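Local coordinates for hypothetical protein S4005 (Shigella flexneri 2a, PDB 1Z67) that is of unknown function but has an all-helical fold with a homeodomain-like motif and belongs to the YidB-like family, at residues 21-24 and 25-29; 77-80 and 81-85. All coordinates share one frame; numbering follows the deposited sequence.

Overall arrangement
Both interactions are short helical stretches of nine residues: interaction 1 in helix 21-31, interaction 2 in helix 75-85. Their centres are about 10 Å apart and the two helices touch directly. Trp28 makes the main link, its NE1 probably hydrogen-bonded to Ala77 O at 2.8 Å while CD1 of the same ring rests 3.5 Å from Leu81 N. Further along, Ala24 CB packs 3.4 Å from Leu85 CD2, and Ser27 CB meets the Lys84 side chain. The sodium ion belongs to interaction 2, bound by Asp80 and Gln83. The side chain of Trp28, in interaction 1, is about 8 Å from the sodium ion. Trp28 also touches Asp80.

Interaction 1 of 2, residues 21-24 and 25-29; sequences KYQA and ILSWV
Lys21 O accepts the amide of Ile25 at the start of this part of the helix, with 2.9 Å between Lys21 O and Ile25 N. Ile25 CG1 swings back beside its own backbone N (chi1 -69°), which lays CG1 against the same carbonyl, 3.2 Å from Lys21 O. The ammonium of Lys21 heads elsewhere, to a salt bridge with Asp18, while its CG sits over the centre of the Tyr22 ring, 4.1 Å above the plane. Tyr22 O takes the amide of Leu26, and the Leu26 side chain crowds that oxygen, Leu26 CD1 coming to a tight 3.1 Å from Tyr22 O with chi2 at an unusual 32°, so its exact placing is less certain. The bent chain of Gln23 turns its amide forward along the helix, leaving Gln23 NE2 2.9 Å from Ser27 OG. The backbone oxygen Gln23 O takes the Ser27 amide in a nearly straight N-H...O (167°). Ala24 O receives the amide of Trp28, continuing the i to i+4 ladder of the alpha-helix, which Val29 N carries on to Ile25 O. Outward, Ala24, Ser27 and Trp28 face helix 75-85; Lys21, Ile25 and Trp28 reach helix 89-106, and Trp28 and Val29 pack on helix 35-44.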
ATOM      1  N   LYS A  21      -5.323   1.685   9.812  1.00 17.96           N
ATOM      2  CA  LYS A  21      -4.502   1.977   8.612  1.00 16.76           C
ATOM      3  C   LYS A  21      -4.485   0.821   7.603  1.00 16.05           C
ATOM      4  O   LYS A  21      -4.510   1.059   6.391  1.00 16.72           O
ATOM      5  CB  LYS A  21      -3.072   2.382   8.967  1.00 16.40           C
ATOM      6  CG  LYS A  21      -2.251   1.339   9.656  1.00 16.59           C
ATOM      7  CD  LYS A  21      -0.883   1.941  10.058  1.00 17.63           C
ATOM      8  CE  LYS A  21       0.041   0.899  10.653  1.00 21.70           C
ATOM      9  NZ  LYS A  21       1.204   1.567  11.310  1.00 25.41           N
ATOM     10  N   TYR A  22      -4.433  -0.424   8.089  1.00 16.32           N
ATOM     11  CA  TYR A  22      -4.390  -1.560   7.162  1.00 16.83           C
ATOM     12  C   TYR A  22      -5.697  -1.781   6.420  1.00 19.21           C
ATOM     13  O   TYR A  22      -5.661  -2.009   5.203  1.00 19.51           O
ATOM     14  CB  TYR A  22      -3.934  -2.837   7.881  1.00 18.60           C
ATOM     15  CG  TYR A  22      -2.512  -2.720   8.361  1.00 18.02           C
ATOM     16  CD1 TYR A  22      -1.468  -2.511   7.471  1.00 19.05           C
ATOM     17  CD2 TYR A  22      -2.222  -2.800   9.723  1.00 21.53           C
ATOM     18  CE1 TYR A  22      -0.156  -2.406   7.930  1.00 19.29           C
ATOM     19  CE2 TYR A  22      -0.903  -2.698  10.194  1.00 23.77           C
ATOM     20  CZ  TYR A  22       0.108  -2.508   9.281  1.00 22.23           C
ATOM     21  OH  TYR A  22       1.394  -2.390   9.735  1.00 25.12           O
ATOM     22  N   GLN A  23      -6.829  -1.718   7.123  1.00 20.33           N
ATOM     23  CA  GLN A  23      -8.137  -1.813   6.438  1.00 21.34           C
ATOM     24  C   GLN A  23      -8.266  -0.705   5.396  1.00 20.48           C
ATOM     25  O   GLN A  23      -8.777  -0.916   4.297  1.00 21.93           O
ATOM     26  CB  GLN A  23      -9.331  -1.766   7.403  1.00 23.63           C
ATOM     27  CG  GLN A  23     -10.702  -1.987   6.733  1.00 28.00           C
ATOM     28  CD  GLN A  23     -10.807  -3.285   5.929  1.00 34.12           C
ATOM     29  OE1 GLN A  23     -10.741  -4.404   6.487  1.00 36.70           O
ATOM     30  NE2 GLN A  23     -11.007  -3.144   4.608  1.00 34.63           N
ATOM     31  N   ALA A  24      -7.800   0.482   5.743  1.00 18.90           N
ATOM     32  CA  ALA A  24      -7.892   1.617   4.839  1.00 17.14           C
ATOM     33  C   ALA A  24      -7.063   1.371   3.588  1.00 16.83           C
ATOM     34  O   ALA A  24      -7.517   1.631   2.464  1.00 16.95           O
ATOM     35  CB  ALA A  24      -7.447   2.883   5.538  1.00 17.24           C
ATOM     36  N   ILE A  25      -5.843   0.871   3.776  1.00 16.99           N
ATOM     37  CA  ILE A  25      -4.974   0.649   2.634  1.00 15.95           C
ATOM     38  C   ILE A  25      -5.618  -0.430   1.763  1.00 16.90           C
ATOM     39  O   ILE A  25      -5.675  -0.266   0.545  1.00 17.73           O
ATOM     40  CB  ILE A  25      -3.562   0.229   3.054  1.00 16.69           C
ATOM     41  CG1 ILE A  25      -2.851   1.403   3.716  1.00 16.48           C
ATOM     42  CG2 ILE A  25      -2.771  -0.327   1.831  1.00 18.51           C
ATOM     43  CD1 ILE A  25      -1.606   1.004   4.447  1.00 17.76           C
ATOM     44  N   LEU A  26      -6.130  -1.498   2.384  1.00 18.00           N
ATOM     45  CA  LEU A  26      -6.699  -2.621   1.614  1.00 20.83           C
ATOM     46  C   LEU A  26      -7.861  -2.161   0.747  1.00 20.73           C
ATOM     47  O   LEU A  26      -7.906  -2.488  -0.464  1.00 21.00           O
ATOM     48  CB  LEU A  26      -7.181  -3.711   2.561  1.00 23.03           C
ATOM     49  CG  LEU A  26      -6.055  -4.647   2.981  1.00 28.26           C
ATOM     50  CD1 LEU A  26      -4.654  -4.046   3.094  1.00 30.77           C
ATOM     51  CD2 LEU A  26      -6.448  -5.342   4.274  1.00 32.33           C
ATOM     52  N   SER A  27      -8.779  -1.410   1.362  1.00 20.19           N
ATOM     53  CA  SER A  27      -9.975  -0.897   0.693  1.00 20.77           C
ATOM     54  C   SER A  27      -9.536   0.021  -0.437  1.00 19.38           C
ATOM     55  O   SER A  27     -10.048  -0.086  -1.548  1.00 19.58           O
ATOM     56  CB  SER A  27     -10.866  -0.158   1.680  1.00 21.95           C
ATOM     57  OG  SER A  27     -11.466  -1.096   2.553  1.00 27.56           O
ATOM     58  N   TRP A  28      -8.560   0.893  -0.153  1.00 17.58           N
ATOM     59  CA  TRP A  28      -8.058   1.838  -1.149  1.00 16.14           C
ATOM     60  C   TRP A  28      -7.456   1.098  -2.354  1.00 15.57           C
ATOM     61  O   TRP A  28      -7.710   1.469  -3.498  1.00 16.75           O
ATOM     62  CB  TRP A  28      -7.033   2.755  -0.507  1.00 15.88           C
ATOM     63  CG  TRP A  28      -6.214   3.568  -1.459  1.00 14.56           C
ATOM     64  CD1 TRP A  28      -6.572   4.773  -2.062  1.00 15.68           C
ATOM     65  CD2 TRP A  28      -4.883   3.286  -1.890  1.00 14.01           C
ATOM     66  NE1 TRP A  28      -5.541   5.235  -2.824  1.00 15.70           N
ATOM     67  CE2 TRP A  28      -4.486   4.370  -2.728  1.00 15.10           C
ATOM     68  CE3 TRP A  28      -3.956   2.260  -1.619  1.00 16.09           C
ATOM     69  CZ2 TRP A  28      -3.231   4.419  -3.341  1.00 15.51           C
ATOM     70  CZ3 TRP A  28      -2.691   2.334  -2.216  1.00 16.91           C
ATOM     71  CH2 TRP A  28      -2.358   3.390  -3.072  1.00 16.58           C
ATOM     72  N   VAL A  29      -6.693   0.024  -2.113  1.00 15.26           N
ATOM     73  CA  VAL A  29      -6.095  -0.709  -3.227  1.00 14.96           C
ATOM     74  C   VAL A  29      -7.185  -1.181  -4.187  1.00 15.31           C
ATOM     75  O   VAL A  29      -7.065  -1.035  -5.395  1.00 15.60           O
ATOM     76  CB  VAL A  29      -5.247  -1.909  -2.750  1.00 14.21           C
ATOM     77  CG1 VAL A  29      -4.875  -2.841  -3.943  1.00 16.42           C
ATOM     78  CG2 VAL A  29      -3.991  -1.435  -2.022  1.00 14.55           C
TER

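Interaction 2 of 2, residues 77-80 and 81-85; sequences AVSD and LGQKL. With NA (sodium ion), chain B.
Asp80 and Gln83 share a sodium ion on one side of the helix. Asp80 OD1 binds the metal at 2.5 Å and Gln83 OE1 more loosely at 2.9 Å, with water 1 also a ligand. The two side chains lie side by side and point the same way, yet the carboxylate and amide planes are turned 86° apart.

Among the polar contacts, Asp80 OD2 is hydrogen-bonded by Gln32 NE2, so a residue from beyond the helix helps to fix the carboxylate. Ser79 and Gln83 are each modelled in two conformers. In one of them Ser79, its hydroxyl anti to the backbone N (chi1 174°), donates from OG to Gln83 OE1 at 3.0 Å, in the carbonyl plane on a lone pair. Metal and hydroxyl then meet the same oxygen, though the alternate conformers show the grip is not rigid. Lys84, in one of its two conformers, forms a salt bridge with Glu31 of helix 21-31.

This is an i to i+3 metal site on one surface of an alpha-helix, within the all-helical YidB fold. The backbone bonds beneath it run i to i+4: Gln83 N to Ser79 O is 2.8 Å, and Gly82 N bonds Val78 O, whereas Leu81 N to Ala77 O is weak at 3.4 Å.

Apolar packing involves Leu81, whose side chain leads away to Trp28 and Leu96, while Val78 and Ser79 touch Thr89 of helix 89-106.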
ATOM      1  N   ALA A  77      -4.588   9.694  -6.549  1.00 18.75           N
ATOM      2  CA  ALA A  77      -4.575   8.351  -5.928  1.00 18.99           C
ATOM      3  C   ALA A  77      -4.165   8.424  -4.453  1.00 18.89           C
ATOM      4  O   ALA A  77      -4.809   7.826  -3.571  1.00 18.31           O
ATOM      5  CB  ALA A  77      -3.647   7.409  -6.685  1.00 19.51           C
ATOM      6  N   VAL A  78      -3.075   9.124  -4.192  1.00 17.33           N
ATOM      7  CA  VAL A  78      -2.599   9.207  -2.804  1.00 17.43           C
ATOM      8  C   VAL A  78      -3.573   9.997  -1.928  1.00 16.81           C
ATOM      9  O   VAL A  78      -3.856   9.591  -0.794  1.00 16.15           O
ATOM     10  CB  VAL A  78      -1.168   9.743  -2.752  1.00 17.49           C
ATOM     11  CG1 VAL A  78      -0.678   9.840  -1.313  1.00 17.78           C
ATOM     12  CG2 VAL A  78      -0.265   8.792  -3.545  1.00 17.22           C
ATOM     13  N   SER A  79      -4.125  11.094  -2.471  1.00 17.12           N
ATOM     14  CA  SER A  79      -5.121  11.895  -1.765  1.00 17.64           C
ATOM     15  C   SER A  79      -6.376  11.062  -1.449  1.00 17.93           C
ATOM     16  O   SER A  79      -6.994  11.235  -0.399  1.00 18.31           O
ATOM     17  CB  SER A  79      -5.493  13.142  -2.587  0.60 17.86           C
ATOM     18  OG  SER A  79      -6.548  13.853  -1.967  0.60 20.66           O
ATOM     19  N   ASP A  80      -6.740  10.147  -2.351  1.00 17.38           N
ATOM     20  CA  ASP A  80      -7.854   9.229  -2.106  1.00 18.03           C
ATOM     21  C   ASP A  80      -7.620   8.428  -0.800  1.00 17.31           C
ATOM     22  O   ASP A  80      -8.518   8.284   0.040  1.00 18.81           O
ATOM     23  CB  ASP A  80      -8.038   8.249  -3.295  1.00 16.88           C
ATOM     24  CG  ASP A  80      -8.607   8.932  -4.583  1.00 19.01           C
ATOM     25  OD1 ASP A  80      -9.126  10.071  -4.491  1.00 21.28           O
ATOM     26  OD2 ASP A  80      -8.506   8.324  -5.669  1.00 20.99           O
ATOM     27  N   LEU A  81      -6.409   7.910  -0.624  1.00 17.06           N
ATOM     28  CA  LEU A  81      -6.110   7.175   0.618  1.00 17.01           C
ATOM     29  C   LEU A  81      -6.142   8.129   1.836  1.00 17.04           C
ATOM     30  O   LEU A  81      -6.706   7.792   2.887  1.00 17.09           O
ATOM     31  CB  LEU A  81      -4.772   6.492   0.505  1.00 16.60           C
ATOM     32  CG  LEU A  81      -4.334   5.782   1.791  1.00 14.27           C
ATOM     33  CD1 LEU A  81      -5.327   4.651   2.164  1.00 15.64           C
ATOM     34  CD2 LEU A  81      -2.950   5.218   1.576  1.00 15.65           C
ATOM     35  N   GLY A  82      -5.550   9.320   1.668  1.00 16.76           N
ATOM     36  CA  GLY A  82      -5.511  10.344   2.723  1.00 17.66           C
ATOM     37  C   GLY A  82      -6.934  10.633   3.152  1.00 19.04           C
ATOM     38  O   GLY A  82      -7.219  10.646   4.352  1.00 18.79           O
ATOM     39  N   GLN A  83      -7.836  10.790   2.181  1.00 19.45           N
ATOM     40  CA  GLN A  83      -9.212  11.138   2.508  1.00 21.82           C
ATOM     41  C   GLN A  83      -9.902  10.066   3.312  1.00 22.30           C
ATOM     42  O   GLN A  83     -10.622  10.362   4.267  1.00 23.85           O
ATOM     43  CB  GLN A  83      -9.998  11.421   1.225  0.50 21.99           C
ATOM     44  CG  GLN A  83      -9.567  12.694   0.524  0.50 24.10           C
ATOM     45  CD  GLN A  83     -10.164  12.817  -0.870  0.50 26.33           C
ATOM     46  OE1 GLN A  83      -9.498  13.254  -1.808  0.50 26.65           O
ATOM     47  NE2 GLN A  83     -11.424  12.411  -1.016  0.50 28.38           N
ATOM     48  N   LYS A  84      -9.640   8.812   2.949  1.00 22.10           N
ATOM     49  CA  LYS A  84     -10.182   7.698   3.677  1.00 22.36           C
ATOM     50  C   LYS A  84      -9.741   7.721   5.129  1.00 22.94           C
ATOM     51  O   LYS A  84     -10.527   7.384   6.022  1.00 24.43           O
ATOM     52  CB  LYS A  84      -9.731   6.388   3.032  0.50 22.61           C
ATOM     53  CG  LYS A  84     -10.822   5.380   2.920  0.50 23.57           C
ATOM     54  CD  LYS A  84     -10.416   4.179   2.074  0.50 24.47           C
ATOM     55  CE  LYS A  84     -11.656   3.365   1.716  0.50 25.94           C
ATOM     56  NZ  LYS A  84     -12.542   4.117   0.784  0.50 27.24           N
ATOM     57  N   LEU A  85      -8.489   8.118   5.360  1.00 21.72           N
ATOM     58  CA  LEU A  85      -7.934   8.182   6.697  1.00 22.42           C
ATOM     59  C   LEU A  85      -8.187   9.514   7.427  1.00 20.31           C
ATOM     60  O   LEU A  85      -7.947   9.624   8.635  1.00 20.62           O
ATOM     61  CB  LEU A  85      -6.433   7.941   6.615  1.00 21.63           C
ATOM     62  CG  LEU A  85      -5.966   6.605   6.074  1.00 24.78           C
ATOM     63  CD1 LEU A  85      -4.515   6.720   5.774  1.00 26.66           C
ATOM     64  CD2 LEU A  85      -6.244   5.604   7.147  1.00 26.63           C
TER
HETATM   65 NA    NA B 201      -8.686  12.480  -4.430  1.00 48.32          NA
HETATM   66  O   HOH W   1      -8.761  14.846  -5.689  1.00 43.83           O